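Eukaryotic translation initiation factor 2D (Homo sapiens, PDB 5W2F) delivers tRNA to the P-site of the eukaryotic ribosome without requiring GTP, acting as a translation initiation factor. Local coordinates at residues Ile115-Arg120 against Gln171-His176. Sequence-based numbering, arbitrary orientation.
With FMT (formic acid), chain D.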
ATOM      1  N   ILE A 115       3.929 -12.464  11.438  1.00 17.62           N
ATOM      2  CA  ILE A 115       4.765 -13.549  11.952  1.00 17.64           C
ATOM      3  C   ILE A 115       4.052 -14.158  13.138  1.00 18.52           C
ATOM      4  O   ILE A 115       3.794 -13.454  14.114  1.00 18.94           O
ATOM      5  CB  ILE A 115       6.141 -13.063  12.415  1.00 18.81           C
ATOM      6  CG1 ILE A 115       6.870 -12.289  11.324  1.00 18.97           C
ATOM      7  CG2 ILE A 115       6.976 -14.225  12.926  1.00 19.45           C
ATOM      8  CD1 ILE A 115       7.884 -11.344  11.880  1.00 22.70           C
ATOM      9  N   THR A 116       3.707 -15.436  13.041  1.00 17.16           N
ATOM     10  CA  THR A 116       2.904 -16.067  14.042  0.72 17.26           C
ATOM     11  C   THR A 116       3.486 -17.422  14.457  1.00 16.35           C
ATOM     12  O   THR A 116       3.910 -18.197  13.602  1.00 18.04           O
ATOM     13  CB  THR A 116       1.503 -16.214  13.446  0.72 17.87           C
ATOM     14  OG1 THR A 116       1.066 -14.922  12.957  0.72 18.60           O
ATOM     15  CG2 THR A 116       0.553 -16.784  14.455  0.72 18.81           C
ATOM     16  N   LEU A 117       3.446 -17.692  15.753  1.00 16.63           N
ATOM     17  CA  LEU A 117       3.780 -19.000  16.298  1.00 16.69           C
ATOM     18  C   LEU A 117       2.516 -19.820  16.316  1.00 17.92           C
ATOM     19  O   LEU A 117       1.452 -19.317  16.666  1.00 20.90           O
ATOM     20  CB  LEU A 117       4.351 -18.846  17.709  1.00 17.46           C
ATOM     21  CG  LEU A 117       5.715 -18.185  17.712  1.00 17.67           C
ATOM     22  CD1 LEU A 117       6.084 -17.714  19.116  1.00 18.29           C
ATOM     23  CD2 LEU A 117       6.784 -19.123  17.159  1.00 18.41           C
ATOM     24  N   ALA A 118       2.644 -21.087  15.941  1.00 18.38           N
ATOM     25  CA  ALA A 118       1.512 -21.995  15.878  1.00 20.81           C
ATOM     26  C   ALA A 118       1.943 -23.386  16.267  1.00 22.27           C
ATOM     27  O   ALA A 118       3.136 -23.684  16.341  1.00 23.47           O
ATOM     28  CB  ALA A 118       0.922 -22.014  14.478  1.00 22.57           C
ATOM     29  N   GLN A 119       0.942 -24.202  16.572  1.00 24.60           N
ATOM     30  CA  GLN A 119       1.159 -25.613  16.878  1.00 27.22           C
ATOM     31  C   GLN A 119       0.834 -26.502  15.689  1.00 29.35           C
ATOM     32  O   GLN A 119      -0.254 -26.422  15.157  1.00 29.16           O
ATOM     33  CB  GLN A 119       0.283 -26.010  18.043  1.00 31.09           C
ATOM     34  CG  GLN A 119       0.669 -25.341  19.344  1.00 36.42           C
ATOM     35  CD  GLN A 119       2.076 -25.708  19.783  1.00 42.70           C
ATOM     36  OE1 GLN A 119       2.524 -26.841  19.603  1.00 45.86           O
ATOM     37  NE2 GLN A 119       2.785 -24.741  20.326  1.00 50.00           N
ATOM     38  N   ARG A 120       1.802 -27.313  15.271  1.00 34.86           N
ATOM     39  CA  ARG A 120       1.611 -28.332  14.205  1.00 38.64           C
ATOM     40  C   ARG A 120       1.302 -29.730  14.764  1.00 46.18           C
ATOM     41  O   ARG A 120       0.864 -30.624  14.038  1.00 58.39           O
ATOM     42  CB  ARG A 120       2.844 -28.382  13.295  1.00 44.78           C
ATOM     43  CG  ARG A 120       2.745 -27.491  12.065  1.00 45.40           C
ATOM     44  CD  ARG A 120       2.006 -28.194  10.941  1.00 55.34           C
ATOM     45  NE  ARG A 120       1.977 -27.417   9.701  1.00 65.43           N
ATOM     46  CZ  ARG A 120       1.411 -27.825   8.563  1.00 68.46           C
ATOM     47  NH1 ARG A 120       0.814 -29.017   8.482  1.00 76.20           N
ATOM     48  NH2 ARG A 120       1.440 -27.035   7.494  1.00 71.58           N
ATOM     49  N   GLN A 171      10.232 -24.667  11.135  1.00 21.14           N
ATOM     50  CA  GLN A 171      10.083 -25.472  12.343  1.00 22.46           C
ATOM     51  C   GLN A 171      10.651 -24.710  13.547  1.00 21.07           C
ATOM     52  O   GLN A 171      11.687 -24.045  13.454  1.00 22.33           O
ATOM     53  CB  GLN A 171      10.800 -26.809  12.168  1.00 24.70           C
ATOM     54  CG  GLN A 171      10.125 -27.740  11.188  1.00 31.30           C
ATOM     55  CD  GLN A 171       8.711 -28.137  11.586  1.00 37.17           C
ATOM     56  OE1 GLN A 171       7.793 -28.114  10.757  1.00 52.49           O
ATOM     57  NE2 GLN A 171       8.529 -28.510  12.847  1.00 50.93           N
ATOM     58  N   GLY A 172       9.932 -24.787  14.661  1.00 20.33           N
ATOM     59  CA  GLY A 172      10.365 -24.190  15.900  1.00 20.22           C
ATOM     60  C   GLY A 172       9.960 -22.729  16.043  1.00 19.51           C
ATOM     61  O   GLY A 172       9.178 -22.205  15.255  1.00 21.01           O
ATOM     62  N   ASN A 173      10.505 -22.103  17.083  1.00 19.66           N
ATOM     63  CA  ASN A 173      10.200 -20.727  17.455  1.00 18.28           C
ATOM     64  C   ASN A 173      11.308 -19.837  16.948  1.00 19.01           C
ATOM     65  O   ASN A 173      12.392 -19.763  17.543  1.00 21.33           O
ATOM     66  CB  ASN A 173      10.038 -20.634  18.957  1.00 18.70           C
ATOM     67  CG  ASN A 173       9.627 -19.250  19.422  1.00 18.94           C
ATOM     68  OD1 ASN A 173       9.810 -18.262  18.701  1.00 20.30           O
ATOM     69  ND2 ASN A 173       9.086 -19.169  20.641  1.00 19.34           N
ATOM     70  N   GLN A 174      11.036 -19.163  15.828  1.00 17.95           N
ATOM     71  CA  GLN A 174      12.081 -18.466  15.082  1.00 18.23           C
ATOM     72  C   GLN A 174      11.815 -16.986  14.926  1.00 18.61           C
ATOM     73  O   GLN A 174      12.443 -16.331  14.083  1.00 19.44           O
ATOM     74  CB  GLN A 174      12.263 -19.112  13.703  1.00 19.99           C
ATOM     75  CG  GLN A 174      12.414 -20.629  13.751  1.00 20.51           C
ATOM     76  CD  GLN A 174      13.630 -21.122  14.525  1.00 21.41           C
ATOM     77  OE1 GLN A 174      14.536 -20.359  14.884  1.00 22.81           O
ATOM     78  NE2 GLN A 174      13.662 -22.431  14.761  1.00 23.56           N
ATOM     79  N   VAL A 175      10.895 -16.451  15.735  1.00 17.59           N
ATOM     80  CA  VAL A 175      10.452 -15.063  15.562  1.00 18.27           C
ATOM     81  C   VAL A 175      11.625 -14.073  15.611  1.00 18.63           C
ATOM     82  O   VAL A 175      11.691 -13.133  14.807  1.00 19.53           O
ATOM     83  CB  VAL A 175       9.383 -14.697  16.592  1.00 18.12           C
ATOM     84  CG1 VAL A 175       8.900 -13.259  16.405  1.00 18.53           C
ATOM     85  CG2 VAL A 175       8.212 -15.670  16.564  1.00 19.25           C
ATOM     86  N   HIS A 176      12.551 -14.301  16.533  1.00 17.91           N
ATOM     87  CA  HIS A 176      13.725 -13.430  16.660  1.00 20.29           C
ATOM     88  C   HIS A 176      14.581 -13.383  15.406  1.00 21.63           C
ATOM     89  O   HIS A 176      15.132 -12.340  15.066  1.00 22.02           O
ATOM     90  CB  HIS A 176      14.545 -13.802  17.892  1.00 21.11           C
ATOM     91  CG  HIS A 176      15.008 -15.225  17.919  1.00 21.39           C
ATOM     92  ND1 HIS A 176      14.135 -16.284  18.077  1.00 21.95           N
ATOM     93  CD2 HIS A 176      16.251 -15.766  17.819  1.00 23.81           C
ATOM     94  CE1 HIS A 176      14.823 -17.416  18.066  1.00 24.10           C
ATOM     95  NE2 HIS A 176      16.112 -17.128  17.938  1.00 25.79           N
TER
HETATM   96  C   FMT D 603       9.268 -22.714  22.775  1.00 33.91           C
HETATM   97  O1  FMT D 603       9.302 -21.729  22.076  1.00 29.36           O
HETATM   98  O2  FMT D 603       8.114 -22.992  23.352  1.00 43.33           O
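Leu117 lays its forked end across the side chains of Val175 and Asn173, where strand 113-121 of the mixed sheet meets the start of helix 175-185 in the SUI1 domain, within the C-terminal part of eIF2D. The strand supplies one side; the other is the turn leading from strand 166-171 into the helix. In this alpha-beta fold, alternate strand residues Ile115 and Leu117 face the helix, while Thr116 between them points away. Leu117 CG lies 3.7 Å from Val175 CG2, and Ile115 CG2 meets Val175 CG1 at 4.1 Å; Val175 CG2 lies between the two strand side chains, while CG1 meets Ile115 alone of the two. A compact beta-branched side chain suits this first turn of helix, because its two short branches let one methyl meet Ile115 and the other reach Leu117 as well; Leu178 and Leu182 of the same helix continue the apolar cover over Ile115.

Toward Asn173 the partner turns polar. With CG anti to the backbone N (chi1 -176°), Asn173 brings its amide to the leucine fork: Leu117 CD2 is 3.5 Å from Asn173 OD1, and Leu117 CD1 3.7 Å from Asn173 ND2. These are van der Waals contacts, the amide offering a small flat surface to the methyls.

The turn itself is tied by Gln174, at the N-cap position, whose NE2 donates to Gln171 O over 2.9 Å, nearly straight at 166°. Gly172 adopts a positive phi of 87°, a conformation suited to glycine, and Thr127 OG1 bonds to both Gly172 O and Gln174 N. Asn173 ND2 donates at 2.9 Å to O1 of a formic acid molecule, probably from the crystallisation liquor, which Lys125 NZ also holds.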